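Local coordinates for protein VP5 (Halorubrum pleomorphic virus 6, PDB 6QGL) that probably mediates fusion of the enveloped virus particle with the membrane of its haloarchaeal host cell, at residues A[95-98]-A[99-103]; A[106-109]-A[110-114]; A[127-130]-A[131-135]; A[173-176]-A[177-181]. All blocks are in the same frame, centred on the assembly; numbering follows the deposited sequence.

Contact 1: residues A[95-98]-A[99-103]; sequences SSES and AVLSA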
loop_
_atom_site.group_PDB
_atom_site.type_symbol
_atom_site.label_atom_id
_atom_site.label_comp_id
_atom_site.label_asym_id
_atom_site.label_seq_id
_atom_site.Cartn_x
_atom_site.Cartn_y
_atom_site.Cartn_z
ATOM N N SER A 95 -10.134 -11.027 39.837
ATOM C CA SER A 95 -9.771 -12.326 39.261
ATOM C C SER A 95 -8.319 -12.714 39.549
ATOM O O SER A 95 -7.521 -11.874 39.977
ATOM C CB SER A 95 -10.006 -12.319 37.753
ATOM O OG SER A 95 -11.299 -11.841 37.423
ATOM N N SER A 96 -7.982 -13.995 39.288
ATOM C CA SER A 96 -6.635 -14.548 39.436
ATOM C C SER A 96 -5.722 -13.952 38.361
ATOM O O SER A 96 -6.220 -13.513 37.320
ATOM C CB SER A 96 -6.673 -16.070 39.313
ATOM O OG SER A 96 -7.129 -16.505 38.042
ATOM N N GLU A 97 -4.396 -13.940 38.604
ATOM C CA GLU A 97 -3.421 -13.417 37.640
ATOM C C GLU A 97 -3.485 -14.154 36.292
ATOM O O GLU A 97 -3.336 -13.516 35.250
ATOM C CB GLU A 97 -2.002 -13.415 38.220
ATOM C CG GLU A 97 -1.104 -12.396 37.548
ATOM C CD GLU A 97 0.223 -12.100 38.212
ATOM O OE1 GLU A 97 0.314 -12.156 39.460
ATOM O OE2 GLU A 97 1.173 -11.766 37.470
ATOM N N SER A 98 -3.763 -15.477 36.321
ATOM C CA SER A 98 -3.927 -16.326 35.139
ATOM C C SER A 98 -5.143 -15.882 34.324
ATOM O O SER A 98 -5.044 -15.800 33.102
ATOM C CB SER A 98 -4.065 -17.788 35.543
ATOM O OG SER A 98 -4.452 -18.602 34.448
ATOM N N ALA A 99 -6.270 -15.577 35.001
ATOM C CA ALA A 99 -7.510 -15.114 34.374
ATOM C C ALA A 99 -7.333 -13.738 33.727
ATOM O O ALA A 99 -7.907 -13.492 32.663
ATOM C CB ALA A 99 -8.634 -15.076 35.398
ATOM N N VAL A 100 -6.530 -12.854 34.359
ATOM C CA VAL A 100 -6.226 -11.507 33.858
ATOM C C VAL A 100 -5.439 -11.639 32.550
ATOM O O VAL A 100 -5.843 -11.056 31.541
ATOM C CB VAL A 100 -5.493 -10.630 34.919
ATOM C CG1 VAL A 100 -5.004 -9.311 34.322
ATOM C CG2 VAL A 100 -6.391 -10.368 36.132
ATOM N N LEU A 101 -4.360 -12.455 32.561
ATOM C CA LEU A 101 -3.509 -12.722 31.399
ATOM C C LEU A 101 -4.264 -13.465 30.307
ATOM O O LEU A 101 -4.006 -13.227 29.129
ATOM C CB LEU A 101 -2.243 -13.497 31.801
ATOM C CG LEU A 101 -1.204 -12.694 32.593
ATOM C CD1 LEU A 101 -0.388 -13.593 33.515
ATOM C CD2 LEU A 101 -0.284 -11.924 31.664
ATOM N N SER A 102 -5.211 -14.343 30.701
ATOM C CA SER A 102 -6.050 -15.115 29.785
ATOM C C SER A 102 -6.906 -14.180 28.931
ATOM O O SER A 102 -6.949 -14.352 27.716
ATOM C CB SER A 102 -6.935 -16.091 30.558
ATOM O OG SER A 102 -7.513 -17.061 29.701
ATOM N N ALA A 103 -7.547 -13.168 29.560
ATOM C CA ALA A 103 -8.385 -12.192 28.858
ATOM C C ALA A 103 -7.556 -11.309 27.931
ATOM O O ALA A 103 -7.979 -11.055 26.803
ATOM C CB ALA A 103 -9.148 -11.339 29.851
#
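Ser96 leans its side chain over the start of a helix, so that OG comes to rest beside both the amide and the methyl group of Ala99. The hydroxyl sits between the backbone N and the carbonyl carbon of its own residue (chi1 62°), which turns it along the helix to accept from Ala99 N at 3.3 Å from OG. This is the classic N-cap, in which a serine supplies an acceptor for an amide of the first turn. Ala99 CB lies alongside the same hydroxyl, 3.4 Å from Ser96 OG. The same methyl also meets Ser95, CB to CB at 3.9 Å, while Ser95 OG turns back to bond the carbonyl of Glu90 at the end of the preceding helix.

Val100 and Leu101 each lay one methyl branch beside a carbonyl of the turn below. Val100 CG2 stands 3.4 Å from Ser96 O, the same oxygen that takes the bond from Val100 N, with 3.0 Å between N and O. Leu101 CD1 approaches Glu97 O in the same manner, and its tip also meets the aliphatic part of Glu97, with 4.3 Å from CD1 to CG. Beyond the turn, Val100 packs on Leu91 of helix 73-92 and on Val254 of helix 229-257.

Chemically, the serine hydroxyl stands in for a carbonyl that a preceding turn would have offered. An amide at the head of a 44-residue helix is given a partner, and the capping bond and the i to i+4 backbone bonds carry the contact, with light aliphatic contacts beside them.

Contact 2: residues A[106-109]-A[110-114]; sequences SAID and SYETT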
loop_
_atom_site.group_PDB
_atom_site.type_symbol
_atom_site.label_atom_id
_atom_site.label_comp_id
_atom_site.label_asym_id
_atom_site.label_seq_id
_atom_site.Cartn_x
_atom_site.Cartn_y
_atom_site.Cartn_z
ATOM N N SER A 106 -6.195 -13.480 25.003
ATOM C CA SER A 106 -7.293 -13.865 24.109
ATOM C C SER A 106 -7.570 -12.715 23.142
ATOM O O SER A 106 -7.911 -12.962 21.986
ATOM C CB SER A 106 -8.552 -14.220 24.887
ATOM O OG SER A 106 -8.378 -15.429 25.607
ATOM N N ALA A 107 -7.383 -11.460 23.606
ATOM C CA ALA A 107 -7.536 -10.261 22.786
ATOM C C ALA A 107 -6.413 -10.210 21.746
ATOM O O ALA A 107 -6.702 -9.974 20.571
ATOM C CB ALA A 107 -7.515 -9.019 23.658
ATOM N N ILE A 108 -5.153 -10.493 22.162
ATOM C CA ILE A 108 -3.987 -10.543 21.270
ATOM C C ILE A 108 -4.186 -11.663 20.237
ATOM O O ILE A 108 -3.969 -11.422 19.054
ATOM C CB ILE A 108 -2.617 -10.675 22.023
ATOM C CG1 ILE A 108 -2.448 -9.584 23.100
ATOM C CG2 ILE A 108 -1.428 -10.621 21.033
ATOM C CD1 ILE A 108 -1.503 -9.962 24.236
ATOM N N ASP A 109 -4.637 -12.858 20.677
ATOM C CA ASP A 109 -4.869 -14.009 19.794
ATOM C C ASP A 109 -5.813 -13.685 18.648
ATOM O O ASP A 109 -5.475 -13.970 17.506
ATOM C CB ASP A 109 -5.370 -15.237 20.580
ATOM C CG ASP A 109 -4.351 -15.891 21.491
ATOM O OD1 ASP A 109 -3.172 -15.602 21.356
ATOM O OD2 ASP A 109 -4.746 -16.707 22.324
ATOM N N SER A 110 -6.966 -13.058 18.945
ATOM C CA SER A 110 -7.945 -12.669 17.933
ATOM C C SER A 110 -7.394 -11.579 17.014
ATOM O O SER A 110 -7.656 -11.623 15.815
ATOM C CB SER A 110 -9.241 -12.204 18.582
ATOM O OG SER A 110 -9.014 -11.036 19.349
ATOM N N TYR A 111 -6.621 -10.621 17.565
ATOM C CA TYR A 111 -6.039 -9.529 16.789
ATOM C C TYR A 111 -4.943 -10.026 15.854
ATOM O O TYR A 111 -4.965 -9.683 14.673
ATOM C CB TYR A 111 -5.582 -8.374 17.700
ATOM C CG TYR A 111 -5.026 -7.146 17.000
ATOM C CD1 TYR A 111 -5.626 -6.636 15.845
ATOM C CD2 TYR A 111 -3.796 -6.617 17.368
ATOM C CE1 TYR A 111 -5.077 -5.554 15.157
ATOM C CE2 TYR A 111 -3.227 -5.545 16.677
ATOM C CZ TYR A 111 -3.882 -5.001 15.583
ATOM O OH TYR A 111 -3.329 -3.952 14.890
ATOM N N GLU A 112 -4.019 -10.865 16.367
ATOM C CA GLU A 112 -2.919 -11.453 15.597
ATOM C C GLU A 112 -3.448 -12.340 14.475
ATOM O O GLU A 112 -2.920 -12.270 13.366
ATOM C CB GLU A 112 -1.954 -12.232 16.505
ATOM C CG GLU A 112 -0.698 -12.724 15.793
ATOM C CD GLU A 112 0.380 -13.358 16.651
ATOM O OE1 GLU A 112 0.333 -13.183 17.888
ATOM O OE2 GLU A 112 1.277 -14.026 16.085
ATOM N N THR A 113 -4.493 -13.155 14.759
ATOM C CA THR A 113 -5.117 -14.046 13.779
ATOM C C THR A 113 -5.634 -13.233 12.599
ATOM O O THR A 113 -5.348 -13.590 11.468
ATOM C CB THR A 113 -6.187 -14.938 14.433
ATOM O OG1 THR A 113 -5.578 -15.690 15.481
ATOM C CG2 THR A 113 -6.837 -15.906 13.447
ATOM N N THR A 114 -6.321 -12.110 12.866
ATOM C CA THR A 114 -6.860 -11.219 11.840
ATOM C C THR A 114 -5.746 -10.654 10.951
ATOM O O THR A 114 -5.829 -10.789 9.732
ATOM C CB THR A 114 -7.741 -10.144 12.494
ATOM O OG1 THR A 114 -8.763 -10.800 13.243
ATOM C CG2 THR A 114 -8.379 -9.202 11.486
#
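Asp109 O is held twice by Thr113, by the hydroxyl OG1 at 2.7 Å and by the backbone N at 3.0 Å, the two donors arriving from opposite faces of the carbonyl plane. The threonine hydroxyl can do this because it lies beside its own backbone N (chi1 -58°), facing back down the helix. A second carbonyl, Ala107 O, is also shared: Ser110 OG reaches it at 2.8 Å and Tyr111 N at 3.1 Å, both from one face. Here the hydroxyl bonds three residues back, where Thr113 bonds four. Between them runs the short, nearly straight bond from Glu112 N to Ile108 O, 2.7 Å long with the donor nearly along the C=O axis.

The two acids reach across to helix 229-257. Asp109 and Glu112 both form salt bridges with Arg247, whose guanidinium group probably offsets the likeness of charge between OD1 of Asp109 and OE1 of Glu112, 5.5 Å apart. Glu112 has a further ion pair with Arg116. Packing within the turn is light, Ile108 CG2 coming no nearer than 4.4 Å to Glu112 OE1.

Three neighbours pack on this part of the long helix. Helix 229-257 brings Val246 and Ile250 to Ile108, helix 73-92 receives the ring of Tyr111, and the hairpin tip between strands 166-174 and 180-189 sets Pro176 on Asp109, Glu112 and Thr113.

Contact 3: residues A[127-130]-A[131-135]; sequences VREL and EAMTQ
Leu130 O is gripped by both donors of Thr134: OG1 at 2.7 Å, coming from well above the carbonyl plane, and the backbone N at 2.8 Å. The hydroxyl in turn has a weak bond from Asn166, which ties this point of the helix to the start of strand 166-174.

Met133 folds back over the preceding turn. A bend at its last torsion (chi3 -78°) swings the methyl CE to 3.9 Å from Leu130 CA, and the same methyl lies 4.0 Å from Glu129 CG, the two side chains crossing obliquely. Glu129 runs extended to a salt bridge with Arg57. Leu130 CD1 stays by Thr134 OG1, at 4.0 Å, and loosely by the Met133 methyl, while the side chain also packs on Ile148 and Phe186.

Glu131, bent at its second torsion, divides its carboxylate. OE1 accepts from Asn166 and Ser164, whereas OE2 meets Gln135 NE2 in a weak bond of 3.4 Å.

The chemistry is that of a largely buried helix surface on which Thr134, Glu129 and Glu131 all have polar partners. The threonine hydroxyl donates to Leu130 O, the charge of buried Glu129 is probably balanced by Arg57, and a methionine fits its methyl against backbone and aliphatic carbon alike.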
loop_
_atom_site.group_PDB
_atom_site.type_symbol
_atom_site.label_atom_id
_atom_site.label_comp_id
_atom_site.label_asym_id
_atom_site.label_seq_id
_atom_site.Cartn_x
_atom_site.Cartn_y
_atom_site.Cartn_z
ATOM N N VAL A 127 -0.068 -15.952 -5.470
ATOM C CA VAL A 127 0.424 -17.275 -5.824
ATOM C C VAL A 127 -0.636 -18.082 -6.615
ATOM O O VAL A 127 -0.264 -18.781 -7.557
ATOM C CB VAL A 127 0.931 -17.932 -4.515
ATOM C CG1 VAL A 127 1.402 -19.356 -4.715
ATOM C CG2 VAL A 127 2.058 -17.101 -3.935
ATOM N N ARG A 128 -1.942 -17.930 -6.287
ATOM C CA ARG A 128 -3.043 -18.579 -7.020
ATOM C C ARG A 128 -3.205 -17.950 -8.390
ATOM O O ARG A 128 -3.521 -18.657 -9.346
ATOM C CB ARG A 128 -4.381 -18.453 -6.274
ATOM C CG ARG A 128 -4.628 -19.552 -5.272
ATOM C CD ARG A 128 -6.102 -19.741 -4.920
ATOM N NE ARG A 128 -6.727 -18.634 -4.181
ATOM C CZ ARG A 128 -6.647 -18.461 -2.866
ATOM N NH1 ARG A 128 -7.223 -17.415 -2.293
ATOM N NH2 ARG A 128 -5.956 -19.310 -2.120
ATOM N N GLU A 129 -3.018 -16.613 -8.473
ATOM C CA GLU A 129 -3.109 -15.837 -9.709
ATOM C C GLU A 129 -2.019 -16.282 -10.669
ATOM O O GLU A 129 -2.326 -16.538 -11.830
ATOM C CB GLU A 129 -3.008 -14.332 -9.422
ATOM C CG GLU A 129 -3.179 -13.439 -10.639
ATOM C CD GLU A 129 -3.019 -11.964 -10.338
ATOM O OE1 GLU A 129 -1.925 -11.568 -9.873
ATOM O OE2 GLU A 129 -3.987 -11.203 -10.565
ATOM N N LEU A 130 -0.761 -16.414 -10.182
ATOM C CA LEU A 130 0.359 -16.874 -11.007
ATOM C C LEU A 130 0.037 -18.228 -11.635
ATOM O O LEU A 130 0.261 -18.395 -12.831
ATOM C CB LEU A 130 1.689 -16.917 -10.228
ATOM C CG LEU A 130 2.930 -17.436 -10.989
ATOM C CD1 LEU A 130 3.220 -16.614 -12.244
ATOM C CD2 LEU A 130 4.141 -17.460 -10.104
ATOM N N GLU A 131 -0.549 -19.156 -10.847
ATOM C CA GLU A 131 -0.967 -20.471 -11.330
ATOM C C GLU A 131 -2.037 -20.343 -12.415
ATOM O O GLU A 131 -1.943 -21.027 -13.436
ATOM C CB GLU A 131 -1.464 -21.352 -10.170
ATOM C CG GLU A 131 -1.804 -22.784 -10.573
ATOM C CD GLU A 131 -0.672 -23.627 -11.135
ATOM O OE1 GLU A 131 0.506 -23.238 -10.975
ATOM O OE2 GLU A 131 -0.962 -24.686 -11.735
ATOM N N ALA A 132 -3.033 -19.453 -12.203
ATOM C CA ALA A 132 -4.111 -19.206 -13.166
ATOM C C ALA A 132 -3.550 -18.619 -14.465
ATOM O O ALA A 132 -4.011 -18.987 -15.548
ATOM C CB ALA A 132 -5.156 -18.276 -12.571
ATOM N N MET A 133 -2.534 -17.734 -14.351
ATOM C CA MET A 133 -1.846 -17.106 -15.483
ATOM C C MET A 133 -1.018 -18.157 -16.227
ATOM O O MET A 133 -1.026 -18.178 -17.456
ATOM C CB MET A 133 -0.963 -15.938 -15.014
ATOM C CG MET A 133 -1.753 -14.739 -14.526
ATOM S SD MET A 133 -0.782 -13.214 -14.413
ATOM C CE MET A 133 0.111 -13.495 -12.898
ATOM N N THR A 134 -0.347 -19.057 -15.471
ATOM C CA THR A 134 0.455 -20.164 -16.002
ATOM C C THR A 134 -0.443 -21.112 -16.803
ATOM O O THR A 134 -0.096 -21.458 -17.933
ATOM C CB THR A 134 1.217 -20.869 -14.871
ATOM O OG1 THR A 134 2.037 -19.915 -14.202
ATOM C CG2 THR A 134 2.086 -22.016 -15.368
ATOM N N GLN A 135 -1.613 -21.486 -16.238
ATOM C CA GLN A 135 -2.587 -22.362 -16.895
ATOM C C GLN A 135 -3.084 -21.782 -18.215
ATOM O O GLN A 135 -3.262 -22.536 -19.171
ATOM C CB GLN A 135 -3.762 -22.701 -15.965
ATOM C CG GLN A 135 -3.433 -23.743 -14.888
ATOM C CD GLN A 135 -3.055 -25.116 -15.416
ATOM O OE1 GLN A 135 -3.534 -25.583 -16.459
ATOM N NE2 GLN A 135 -2.187 -25.805 -14.691
#

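Contact 4: residues A[173-176]-A[177-181]; sequences VSMP and DGTNF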
loop_
_atom_site.group_PDB
_atom_site.type_symbol
_atom_site.label_atom_id
_atom_site.label_comp_id
_atom_site.label_asym_id
_atom_site.label_seq_id
_atom_site.Cartn_x
_atom_site.Cartn_y
_atom_site.Cartn_z
ATOM N N VAL A 173 -0.541 -23.429 9.186
ATOM C CA VAL A 173 -0.081 -22.357 10.067
ATOM C C VAL A 173 -0.970 -22.437 11.311
ATOM O O VAL A 173 -2.194 -22.509 11.181
ATOM C CB VAL A 173 -0.148 -20.964 9.367
ATOM C CG1 VAL A 173 0.048 -19.816 10.358
ATOM C CG2 VAL A 173 0.873 -20.870 8.240
ATOM N N SER A 174 -0.358 -22.478 12.505
ATOM C CA SER A 174 -1.114 -22.540 13.751
ATOM C C SER A 174 -1.412 -21.131 14.235
ATOM O O SER A 174 -0.523 -20.440 14.746
ATOM C CB SER A 174 -0.379 -23.364 14.805
ATOM O OG SER A 174 -0.289 -24.720 14.404
ATOM N N MET A 175 -2.658 -20.681 14.001
ATOM C CA MET A 175 -3.113 -19.350 14.392
ATOM C C MET A 175 -3.237 -19.266 15.916
ATOM O O MET A 175 -3.589 -20.269 16.544
ATOM C CB MET A 175 -4.421 -18.961 13.671
ATOM C CG MET A 175 -4.229 -18.626 12.193
ATOM S SD MET A 175 -3.068 -17.260 11.892
ATOM C CE MET A 175 -3.074 -17.212 10.131
ATOM N N PRO A 176 -2.905 -18.109 16.538
ATOM C CA PRO A 176 -2.953 -18.019 18.009
ATOM C C PRO A 176 -4.301 -18.301 18.664
ATOM O O PRO A 176 -4.321 -18.619 19.850
ATOM C CB PRO A 176 -2.496 -16.590 18.295
ATOM C CG PRO A 176 -1.773 -16.161 17.086
ATOM C CD PRO A 176 -2.431 -16.844 15.942
ATOM N N ASP A 177 -5.418 -18.204 17.913
ATOM C CA ASP A 177 -6.755 -18.457 18.460
ATOM C C ASP A 177 -7.121 -19.960 18.505
ATOM O O ASP A 177 -8.256 -20.307 18.837
ATOM C CB ASP A 177 -7.816 -17.618 17.723
ATOM C CG ASP A 177 -8.029 -17.961 16.261
ATOM O OD1 ASP A 177 -7.172 -18.665 15.682
ATOM O OD2 ASP A 177 -9.041 -17.508 15.691
ATOM N N GLY A 178 -6.146 -20.819 18.202
ATOM C CA GLY A 178 -6.309 -22.269 18.218
ATOM C C GLY A 178 -6.711 -22.894 16.899
ATOM O O GLY A 178 -6.740 -24.123 16.791
ATOM N N THR A 179 -7.026 -22.060 15.889
ATOM C CA THR A 179 -7.438 -22.514 14.557
ATOM C C THR A 179 -6.233 -22.720 13.636
ATOM O O THR A 179 -5.146 -22.206 13.911
ATOM C CB THR A 179 -8.452 -21.536 13.919
ATOM O OG1 THR A 179 -7.817 -20.291 13.631
ATOM C CG2 THR A 179 -9.703 -21.328 14.765
ATOM N N ASN A 180 -6.439 -23.460 12.533
ATOM C CA ASN A 180 -5.410 -23.708 11.525
ATOM C C ASN A 180 -5.730 -22.943 10.254
ATOM O O ASN A 180 -6.894 -22.878 9.849
ATOM C CB ASN A 180 -5.283 -25.206 11.210
ATOM C CG ASN A 180 -4.837 -26.089 12.353
ATOM O OD1 ASN A 180 -5.263 -27.241 12.461
ATOM N ND2 ASN A 180 -3.962 -25.595 13.226
ATOM N N PHE A 181 -4.695 -22.370 9.622
ATOM C CA PHE A 181 -4.826 -21.651 8.359
ATOM C C PHE A 181 -3.953 -22.315 7.304
ATOM O O PHE A 181 -2.807 -22.677 7.588
ATOM C CB PHE A 181 -4.464 -20.161 8.510
ATOM C CG PHE A 181 -4.652 -19.339 7.254
ATOM C CD1 PHE A 181 -5.907 -18.856 6.902
ATOM C CD2 PHE A 181 -3.577 -19.050 6.424
ATOM C CE1 PHE A 181 -6.084 -18.113 5.730
ATOM C CE2 PHE A 181 -3.759 -18.320 5.247
ATOM C CZ PHE A 181 -5.007 -17.843 4.916
#
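Val173 and Phe181 face each other as an antiparallel hydrogen-bonded pair, joined in both directions: Val173 N gives to Phe181 O at 2.9 Å, and Phe181 N to Val173 O at 3.0 Å. Both donors lie in the plane of the carbonyl they meet. Val173 O also receives the CA-H of Asn180, with 3.4 Å from CA to O. Nearer the tip the backbone bonds continue as Met175 N to Thr179 O, and Gly178 N closes the turn on Met175 O at 3.1 Å.

Two polar side chains link up within the turn. Asp177 OD1 accepts from Thr179 OG1 at 2.7 Å, on the syn side of the carboxylate, and weakly from Thr179 N. The carboxylate stands between its own N and carbonyl carbon (chi1 66°), and that rotation also brings OD1 alongside Met175 CB.

Apolar contact is carried by Met175, which lies side by side with Phe181, the two pointing the same way. Its CE methyl rests 3.6 Å from Phe181 CB and approaches the base of the ring obliquely, while Val173 and Phe181 share one sheet face. Ser174 and Asn180 take the other. Toward helix 97-140, Met175 meets Thr117, and Asp177 touches Thr113.

A type I turn from Met175 to Gly178, its last residue, a glycine, in the left-handed helical region (phi 92°), is the signature of a 3:5 beta hairpin with a G1 beta bulge; here it links the first two strands of a four-stranded antiparallel sheet.

How the contacts relate
Contacts 1, 2 and 3 mark successive stations on the single helix 97-140: its capped beginning, a section in its first half and a buried stretch near the far end. Centres of contacts 1 and 2 are 16 Å apart, those of contacts 1 and 3 about 47 Å. Contact 4 is the tip of a hairpin laid against this helix. It touches contact 2, centre to centre 10 Å, with Asp109 OD2 3.2 Å from Pro176 O and Glu112 CD 3.6 Å from Pro176 CG in plain packing. The strands of that hairpin continue to contact 3, whose centre lies 26 Å from that of contact 4, so hairpin and helix run together over much of their length.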